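Local coordinates for protein putative citrate lyase (Ralstonia eutropha, PDB 3QQW) that probably acts as a magnesium-dependent lyase of the citrate lyase family, perhaps cleaving (S)-citramalyl-CoA, on a TIM beta/alpha-barrel, at residues 103-108 against 140-145; 115-120 against 131-136; 182-187 against 201-206. All coordinates share one frame; numbering follows the deposited sequence.

How the interactions relate
Interactions 1 and 2 are neighbours in one part of a TIM barrel, their centres 12 Å apart. Interaction 2 packs helix 123-139 on strand 115-117, and interaction 1, whose segments flank it in sequence, ties the end of helix 97-107 to the loop after helix 123-139. The two touch directly: Val105 CG2 lies 3.7 Å from Ile115 CD1. They thus form one continuous, largely apolar part of the barrel wall. Interaction 3 comes later in the chain, its centre about 38 Å from that of interaction 1, across the chain's centre, and about 27 Å from that of interaction 2; there the loop after helix 177-182 meets helix 202-217 at the interface with a second subunit.

Interaction 1. Residues 103-108 against 140-145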
loop_
_atom_site.group_PDB
_atom_site.type_symbol
_atom_site.label_atom_id
_atom_site.label_comp_id
_atom_site.label_asym_id
_atom_site.label_seq_id
_atom_site.Cartn_x
_atom_site.Cartn_y
_atom_site.Cartn_z
ATOM N N ILE C 103 -27.036 7.239 -27.273
ATOM C CA ILE C 103 -28.302 6.502 -27.310
ATOM C C ILE C 103 -28.958 6.397 -25.927
ATOM O O ILE C 103 -30.147 6.682 -25.806
ATOM C CB ILE C 103 -28.117 5.091 -27.958
ATOM C CG1 ILE C 103 -27.692 5.211 -29.452
ATOM C CG2 ILE C 103 -29.389 4.265 -27.821
ATOM C CD1 ILE C 103 -27.153 3.899 -30.033
ATOM N N ILE C 104 -28.191 5.973 -24.906
ATOM C CA ILE C 104 -28.744 5.761 -23.573
ATOM C C ILE C 104 -29.101 7.093 -22.878
ATOM O O ILE C 104 -30.203 7.209 -22.369
ATOM C CB ILE C 104 -27.844 4.841 -22.709
ATOM C CG1 ILE C 104 -27.753 3.446 -23.374
ATOM C CG2 ILE C 104 -28.395 4.715 -21.265
ATOM C CD1 ILE C 104 -26.587 2.576 -22.918
ATOM N N VAL C 105 -28.232 8.089 -22.895
ATOM C CA VAL C 105 -28.541 9.340 -22.212
ATOM C C VAL C 105 -29.728 10.038 -22.885
ATOM O O VAL C 105 -30.680 10.391 -22.179
ATOM C CB VAL C 105 -27.312 10.274 -22.041
ATOM C CG1 VAL C 105 -27.739 11.627 -21.461
ATOM C CG2 VAL C 105 -26.249 9.626 -21.138
ATOM N N ASN C 106 -29.724 10.146 -24.229
ATOM C CA ASN C 106 -30.821 10.801 -24.932
ATOM C C ASN C 106 -32.117 10.000 -24.873
ATOM O O ASN C 106 -33.206 10.594 -24.942
ATOM C CB ASN C 106 -30.449 11.112 -26.375
ATOM C CG ASN C 106 -29.378 12.168 -26.482
ATOM O OD1 ASN C 106 -29.499 13.263 -25.936
ATOM N ND2 ASN C 106 -28.301 11.862 -27.191
ATOM N N GLY C 107 -31.985 8.693 -24.658
ATOM C CA GLY C 107 -33.119 7.794 -24.663
ATOM C C GLY C 107 -33.760 7.452 -23.344
ATOM O O GLY C 107 -34.937 7.091 -23.327
ATOM N N ALA C 108 -33.015 7.541 -22.235
ATOM C CA ALA C 108 -33.501 7.089 -20.927
ATOM C C ALA C 108 -34.689 7.867 -20.345
ATOM O O ALA C 108 -35.117 7.538 -19.237
ATOM C CB ALA C 108 -32.363 7.102 -19.929
ATOM N N ALA C 140 -29.298 16.853 -23.441
ATOM C CA ALA C 140 -30.540 16.082 -23.290
ATOM C C ALA C 140 -31.519 16.754 -22.307
ATOM O O ALA C 140 -32.615 16.246 -22.070
ATOM C CB ALA C 140 -30.219 14.677 -22.815
ATOM N N GLY C 141 -31.121 17.885 -21.757
ATOM C CA GLY C 141 -31.935 18.651 -20.826
ATOM C C GLY C 141 -31.961 18.142 -19.408
ATOM O O GLY C 141 -32.887 18.448 -18.659
ATOM N N LEU C 142 -30.960 17.364 -19.023
ATOM C CA LEU C 142 -30.853 16.849 -17.665
ATOM C C LEU C 142 -30.302 17.952 -16.752
ATOM O O LEU C 142 -29.260 18.553 -17.082
ATOM C CB LEU C 142 -29.945 15.617 -17.618
ATOM C CG LEU C 142 -30.428 14.294 -18.192
ATOM C CD1 LEU C 142 -29.472 13.263 -17.938
ATOM C CD2 LEU C 142 -31.798 13.891 -17.688
ATOM N N ASP C 143 -31.009 18.253 -15.623
ATOM C CA ASP C 143 -30.600 19.267 -14.652
ATOM C C ASP C 143 -29.376 18.781 -13.853
ATOM O O ASP C 143 -28.341 19.458 -13.797
ATOM C CB ASP C 143 -31.781 19.617 -13.701
ATOM C CG ASP C 143 -32.695 18.467 -13.260
ATOM O OD1 ASP C 143 -32.304 17.284 -13.438
ATOM O OD2 ASP C 143 -33.791 18.754 -12.718
ATOM N N LYS C 144 -29.535 17.591 -13.197
ATOM C CA LYS C 144 -28.468 17.039 -12.386
ATOM C C LYS C 144 -27.580 16.150 -13.261
ATOM O O LYS C 144 -28.089 15.513 -14.200
ATOM C CB LYS C 144 -29.007 16.306 -11.145
ATOM C CG LYS C 144 -29.910 15.117 -11.382
ATOM C CD LYS C 144 -30.306 14.451 -10.046
ATOM N N PRO C 145 -26.247 16.112 -13.008
ATOM C CA PRO C 145 -25.378 15.243 -13.827
ATOM C C PRO C 145 -25.655 13.769 -13.594
ATOM O O PRO C 145 -26.153 13.388 -12.532
ATOM C CB PRO C 145 -23.967 15.628 -13.384
ATOM C CG PRO C 145 -24.117 16.858 -12.546
ATOM C CD PRO C 145 -25.478 16.796 -11.953
#
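Two successive outer helices of the TIM barrel come together here, the last turn of helix 97-107 meeting the loop that leaves helix 123-139, through Val105, Asn106, Ala140 and Leu142. The backbones are closest at Asn106 and Ala140, whose CA atoms are 5.5 Å apart. Ala140 directs its methyl into the contact, where it has two neighbours. Asn106 OD1 lies 3.5 Å from Ala140 CB, a van der Waals approach of a carbonyl oxygen to a methyl group, and Val105 CG1 stands 4.2 Å from the same CB. The CG1 branch of Val105 also reaches Leu142, with CD1 of the leucine at 4.3 Å, so one valine methyl touches both Ala140 and Leu142. These apolar distances are long, and the touch is light.

The valine's two methyls face different ways. With CG1 opposite the backbone N (chi1 174°), that methyl faces the loop, while CG2 is turned from it. The amide of Asn106 is placed differently: its CA-CB bond leads off from the loop, yet OD1 turns back to the alanine methyl, and ND2 makes a weak hydrogen bond to Asp102 O in the preceding turn of its own helix. Val136 of helix 123-139 packs against both Val105 and Asn106, and Leu142 rests on Ala137.

Between Ala140 and Leu142 the chain turns at Gly141, whose positive phi of 79° accompanies two backbone bonds back into the last helical turn. This is a Schellman motif, a classic C-terminal ending of an alpha-helix, closing here a helix of the beta/alpha-barrel.

Interaction 2. Residues 115-120 against 131-136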
loop_
_atom_site.group_PDB
_atom_site.type_symbol
_atom_site.label_atom_id
_atom_site.label_comp_id
_atom_site.label_asym_id
_atom_site.label_seq_id
_atom_site.Cartn_x
_atom_site.Cartn_y
_atom_site.Cartn_z
ATOM N N ILE C 115 -24.096 5.571 -15.130
ATOM C CA ILE C 115 -23.378 4.935 -16.221
ATOM C C ILE C 115 -22.161 4.265 -15.600
ATOM O O ILE C 115 -21.417 4.889 -14.837
ATOM C CB ILE C 115 -23.013 5.909 -17.376
ATOM C CG1 ILE C 115 -24.262 6.225 -18.200
ATOM C CG2 ILE C 115 -21.894 5.346 -18.270
ATOM C CD1 ILE C 115 -24.123 7.424 -19.002
ATOM N N THR C 116 -21.990 2.981 -15.907
ATOM C CA THR C 116 -20.857 2.179 -15.476
ATOM C C THR C 116 -19.846 2.197 -16.621
ATOM O O THR C 116 -20.178 1.853 -17.763
ATOM C CB THR C 116 -21.310 0.813 -15.041
ATOM O OG1 THR C 116 -22.187 0.974 -13.930
ATOM C CG2 THR C 116 -20.154 -0.077 -14.639
ATOM N N VAL C 117 -18.631 2.668 -16.313
ATOM C CA VAL C 117 -17.529 2.803 -17.277
ATOM C C VAL C 117 -16.508 1.688 -16.993
ATOM O O VAL C 117 -15.877 1.664 -15.925
ATOM C CB VAL C 117 -16.896 4.219 -17.208
ATOM C CG1 VAL C 117 -15.755 4.378 -18.200
ATOM C CG2 VAL C 117 -17.939 5.304 -17.388
ATOM N N PRO C 118 -16.287 0.795 -17.963
ATOM C CA PRO C 118 -15.377 -0.327 -17.713
ATOM C C PRO C 118 -13.985 -0.166 -18.324
ATOM O O PRO C 118 -13.787 0.623 -19.248
ATOM C CB PRO C 118 -16.091 -1.484 -18.411
ATOM C CG PRO C 118 -16.736 -0.839 -19.587
ATOM C CD PRO C 118 -16.985 0.625 -19.252
ATOM N N LYS C 119 -13.037 -0.988 -17.833
ATOM C CA LYS C 119 -11.711 -1.184 -18.393
ATOM C C LYS C 119 -10.917 0.087 -18.746
ATOM O O LYS C 119 -10.106 0.042 -19.683
ATOM C CB LYS C 119 -11.858 -2.038 -19.668
ATOM C CG LYS C 119 -11.764 -3.538 -19.449
ATOM C CD LYS C 119 -12.478 -4.285 -20.587
ATOM C CE LYS C 119 -13.038 -5.630 -20.174
ATOM N NZ LYS C 119 -14.144 -5.509 -19.183
ATOM N N ALA C 120 -11.096 1.194 -18.010
ATOM C CA ALA C 120 -10.257 2.374 -18.282
ATOM C C ALA C 120 -8.844 2.041 -17.853
ATOM O O ALA C 120 -8.662 1.297 -16.879
ATOM C CB ALA C 120 -10.762 3.605 -17.553
ATOM N N ARG C 131 -16.589 13.727 -18.991
ATOM C CA ARG C 131 -16.766 14.987 -19.698
ATOM C C ARG C 131 -17.778 14.791 -20.849
ATOM O O ARG C 131 -18.638 15.640 -21.068
ATOM C CB ARG C 131 -15.388 15.448 -20.208
ATOM C CG ARG C 131 -15.311 16.809 -20.881
ATOM C CD ARG C 131 -13.853 17.255 -20.985
ATOM N NE ARG C 131 -13.067 16.488 -21.967
ATOM C CZ ARG C 131 -12.023 15.711 -21.678
ATOM N NH1 ARG C 131 -11.604 15.585 -20.426
ATOM N NH2 ARG C 131 -11.389 15.061 -22.638
ATOM N N TYR C 132 -17.656 13.657 -21.585
ATOM C CA TYR C 132 -18.529 13.361 -22.712
ATOM C C TYR C 132 -19.962 13.102 -22.230
ATOM O O TYR C 132 -20.884 13.654 -22.813
ATOM C CB TYR C 132 -17.992 12.184 -23.556
ATOM C CG TYR C 132 -18.778 12.007 -24.839
ATOM C CD1 TYR C 132 -18.584 12.862 -25.919
ATOM C CD2 TYR C 132 -19.779 11.039 -24.942
ATOM C CE1 TYR C 132 -19.351 12.752 -27.073
ATOM C CE2 TYR C 132 -20.540 10.908 -26.099
ATOM C CZ TYR C 132 -20.331 11.773 -27.157
ATOM O OH TYR C 132 -21.089 11.645 -28.289
ATOM N N ILE C 133 -20.138 12.307 -21.162
ATOM C CA ILE C 133 -21.438 12.005 -20.524
ATOM C C ILE C 133 -22.087 13.329 -20.087
ATOM O O ILE C 133 -23.250 13.528 -20.390
ATOM C CB ILE C 133 -21.293 11.000 -19.340
ATOM C CG1 ILE C 133 -20.798 9.610 -19.825
ATOM C CG2 ILE C 133 -22.588 10.843 -18.548
ATOM C CD1 ILE C 133 -20.251 8.702 -18.701
ATOM N N GLY C 134 -21.302 14.240 -19.483
ATOM C CA GLY C 134 -21.736 15.562 -19.051
ATOM C C GLY C 134 -22.289 16.391 -20.189
ATOM O O GLY C 134 -23.371 16.988 -20.058
ATOM N N ASP C 135 -21.568 16.404 -21.338
ATOM C CA ASP C 135 -21.979 17.143 -22.529
ATOM C C ASP C 135 -23.310 16.628 -23.064
ATOM O O ASP C 135 -24.223 17.417 -23.337
ATOM C CB ASP C 135 -20.907 17.051 -23.627
ATOM C CG ASP C 135 -19.615 17.783 -23.361
ATOM O OD1 ASP C 135 -19.613 18.684 -22.490
ATOM O OD2 ASP C 135 -18.609 17.471 -24.044
ATOM N N VAL C 136 -23.430 15.303 -23.180
ATOM C CA VAL C 136 -24.641 14.629 -23.678
ATOM C C VAL C 136 -25.808 14.848 -22.669
ATOM O O VAL C 136 -26.927 15.174 -23.097
ATOM C CB VAL C 136 -24.388 13.126 -24.013
ATOM C CG1 VAL C 136 -25.652 12.492 -24.566
ATOM C CG2 VAL C 136 -23.243 12.969 -25.025
#
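Ile115 and Ile133 adopt similar torsions, each with CG1 opposite its carbonyl carbon (chi1 -75° and -64°) and an extended second torsion that carries CD1 outward. From the strand and from the helix the two side chains therefore reach toward one another and meet tip to tip. The contact is doubled: Ile115 CG2 lies 3.8 Å from Ile133 CD1, and Ile115 CD1 lies 3.8 Å from Ile133 CG2. The two delta methyls are themselves 4.1 Å apart, so each CD1 sits close to both the CD1 and the CG2 of the other isoleucine.

Ile133 CD1 also touches a second strand residue, Val117 CG2, at 4.3 Å. Ile115 and Val117 are two apart along strand 115-117 and both direct their CB atoms to the helix, whereas Thr116 between them faces away, into the barrel. The CA atoms of Ile115 and Ile133 are 8.5 Å apart, a spacing bridged by the isoleucine side chains. This is the first half of a beta-alpha-beta unit, strand 115-117, helix 123-139 and strand 148-152, folded as in other TIM barrels. Val129 of helix 123-139 also packs on Val117.

Two residues after Val117, Lys119 NZ forms salt bridges with Glu56 and Asp179, the latter predicted to bind magnesium, and Lys119 N donates to Glu153, a predicted ligand of magnesium and substrate. The segment thus turns polar near the probable active site. All three touching side chains are buried hydrocarbon, which implies that this contact rests on close fit and exclusion of water, with no polar bond between these segments.

Interaction 3. Residues 182-187 against 201-206; sequences SGHHGA and HALLVR
Apolar contact across the segments rests mainly on His184 and Leu203, which join the loop after helix 177-182 of the TIM barrel to the first turn of helix 202-217. Leu203 CD1 lies 3.8 Å from His184 CD2 and 4.1 Å from NE2, so one leucine methyl approaches the CD2 and NE2 atoms of the imidazole obliquely. The side chains run slantwise past each other. The leucine, with CG opposite its carbonyl carbon (chi1 -64°), extends away from its helix to place that methyl. A looser approach lies beside this pair, Ala187 O standing 4.4 Å from His201 NE2, too far for a bond.

Bonds to neighbours fix both segments in their surroundings. His184 ND1, the ring nitrogen nearer the backbone, is hydrogen-bonded to Phe180 O, and the His184 ring also meets that of Phe180 edge-to-face. Arg244 of the second subunit donates to Gly186 O through NH2 and to Ala187 O through NH1, while Arg206 pairs with Asp210 of that subunit in a salt bridge, so the turn and the helix start both take part in the subunit interface. The side chain of His184 is about 9 Å from that of Asp179, a predicted magnesium ligand.

Backbone and capping bonds shape each segment from within. Residues His184 to Ala187 form a type I' turn, closed by Ala187 N to His184 O at 2.9 Å, with His185 and Gly186 both at positive phi. In the other segment Val205 N bonds to His201 O at 2.8 Å, opening the helix. At the N-cap of helix 202-217, His201 ND1 accepts from Leu203 N at 3.1 Å, the donor 28° out of the imidazole plane and the N-H...N angle 144°.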
loop_
_atom_site.group_PDB
_atom_site.type_symbol
_atom_site.label_atom_id
_atom_site.label_comp_id
_atom_site.label_asym_id
_atom_site.label_seq_id
_atom_site.Cartn_x
_atom_site.Cartn_y
_atom_site.Cartn_z
ATOM N N SER C 182 -6.420 -10.909 -15.253
ATOM C CA SER C 182 -6.047 -11.220 -16.650
ATOM C C SER C 182 -4.872 -10.337 -17.174
ATOM O O SER C 182 -4.096 -10.781 -18.020
ATOM C CB SER C 182 -7.256 -11.114 -17.575
ATOM O OG SER C 182 -7.484 -9.779 -17.985
ATOM N N GLY C 183 -4.725 -9.129 -16.634
ATOM C CA GLY C 183 -3.629 -8.240 -17.008
ATOM C C GLY C 183 -2.308 -8.544 -16.328
ATOM O O GLY C 183 -1.324 -7.848 -16.583
ATOM N N HIS C 184 -2.253 -9.590 -15.478
ATOM C CA HIS C 184 -1.033 -9.920 -14.718
ATOM C C HIS C 184 -0.136 -10.997 -15.360
ATOM O O HIS C 184 0.732 -11.536 -14.670
ATOM C CB HIS C 184 -1.383 -10.308 -13.270
ATOM C CG HIS C 184 -1.684 -9.111 -12.421
ATOM N ND1 HIS C 184 -2.906 -8.463 -12.493
ATOM C CD2 HIS C 184 -0.894 -8.459 -11.539
ATOM C CE1 HIS C 184 -2.820 -7.454 -11.658
ATOM N NE2 HIS C 184 -1.632 -7.417 -11.051
ATOM N N HIS C 185 -0.284 -11.256 -16.684
ATOM C CA HIS C 185 0.549 -12.196 -17.463
ATOM C C HIS C 185 0.680 -13.579 -16.759
ATOM O O HIS C 185 1.774 -14.153 -16.680
ATOM C CB HIS C 185 1.960 -11.596 -17.710
ATOM C CG HIS C 185 1.985 -10.152 -18.135
ATOM N ND1 HIS C 185 1.996 -9.795 -19.474
ATOM C CD2 HIS C 185 2.059 -9.022 -17.381
ATOM C CE1 HIS C 185 2.050 -8.472 -19.490
ATOM N NE2 HIS C 185 2.094 -7.964 -18.255
ATOM N N GLY C 186 -0.429 -14.058 -16.207
ATOM C CA GLY C 186 -0.483 -15.320 -15.478
ATOM C C GLY C 186 0.186 -15.362 -14.113
ATOM O O GLY C 186 0.301 -16.453 -13.554
ATOM N N ALA C 187 0.625 -14.202 -13.549
ATOM C CA ALA C 187 1.321 -14.177 -12.247
ATOM C C ALA C 187 0.372 -14.392 -11.081
ATOM O O ALA C 187 0.803 -14.788 -9.989
ATOM C CB ALA C 187 2.070 -12.879 -12.064
ATOM N N HIS C 201 -4.554 -13.058 -1.541
ATOM C CA HIS C 201 -3.399 -12.869 -2.432
ATOM C C HIS C 201 -2.919 -11.420 -2.278
ATOM O O HIS C 201 -3.727 -10.492 -2.369
ATOM C CB HIS C 201 -3.760 -13.201 -3.892
ATOM C CG HIS C 201 -2.592 -13.190 -4.829
ATOM N ND1 HIS C 201 -2.044 -12.001 -5.311
ATOM C CD2 HIS C 201 -1.895 -14.227 -5.342
ATOM C CE1 HIS C 201 -1.036 -12.358 -6.094
ATOM N NE2 HIS C 201 -0.904 -13.686 -6.142
ATOM N N ALA C 202 -1.625 -11.246 -1.994
ATOM C CA ALA C 202 -0.989 -9.957 -1.724
ATOM C C ALA C 202 -1.337 -8.876 -2.749
ATOM O O ALA C 202 -1.605 -7.745 -2.345
ATOM C CB ALA C 202 0.515 -10.139 -1.649
ATOM N N LEU C 203 -1.379 -9.221 -4.054
ATOM C CA LEU C 203 -1.695 -8.257 -5.100
ATOM C C LEU C 203 -3.167 -7.881 -5.097
ATOM O O LEU C 203 -3.504 -6.741 -5.431
ATOM C CB LEU C 203 -1.284 -8.774 -6.483
ATOM C CG LEU C 203 0.229 -9.008 -6.725
ATOM C CD1 LEU C 203 0.468 -9.431 -8.147
ATOM C CD2 LEU C 203 1.068 -7.781 -6.382
ATOM N N LEU C 204 -4.041 -8.824 -4.703
ATOM C CA LEU C 204 -5.483 -8.596 -4.681
ATOM C C LEU C 204 -5.872 -7.817 -3.436
ATOM O O LEU C 204 -6.667 -6.879 -3.534
ATOM C CB LEU C 204 -6.222 -9.930 -4.804
ATOM C CG LEU C 204 -5.920 -10.675 -6.126
ATOM C CD1 LEU C 204 -6.672 -11.962 -6.209
ATOM C CD2 LEU C 204 -6.235 -9.781 -7.357
ATOM N N VAL C 205 -5.231 -8.121 -2.292
ATOM C CA VAL C 205 -5.450 -7.397 -1.027
ATOM C C VAL C 205 -5.069 -5.952 -1.258
ATOM O O VAL C 205 -5.849 -5.072 -0.947
ATOM C CB VAL C 205 -4.666 -8.021 0.175
ATOM C CG1 VAL C 205 -4.778 -7.153 1.420
ATOM C CG2 VAL C 205 -5.156 -9.424 0.479
ATOM N N ARG C 206 -3.892 -5.732 -1.878
ATOM C CA ARG C 206 -3.317 -4.434 -2.198
ATOM C C ARG C 206 -4.248 -3.640 -3.114
ATOM O O ARG C 206 -4.558 -2.488 -2.817
ATOM C CB ARG C 206 -1.935 -4.634 -2.832
ATOM C CG ARG C 206 -1.274 -3.359 -3.281
ATOM C CD ARG C 206 -0.045 -3.636 -4.108
ATOM N NE ARG C 206 0.586 -2.379 -4.510
ATOM C CZ ARG C 206 0.212 -1.651 -5.551
ATOM N NH1 ARG C 206 -0.766 -2.070 -6.350
ATOM N NH2 ARG C 206 0.842 -0.524 -5.836
#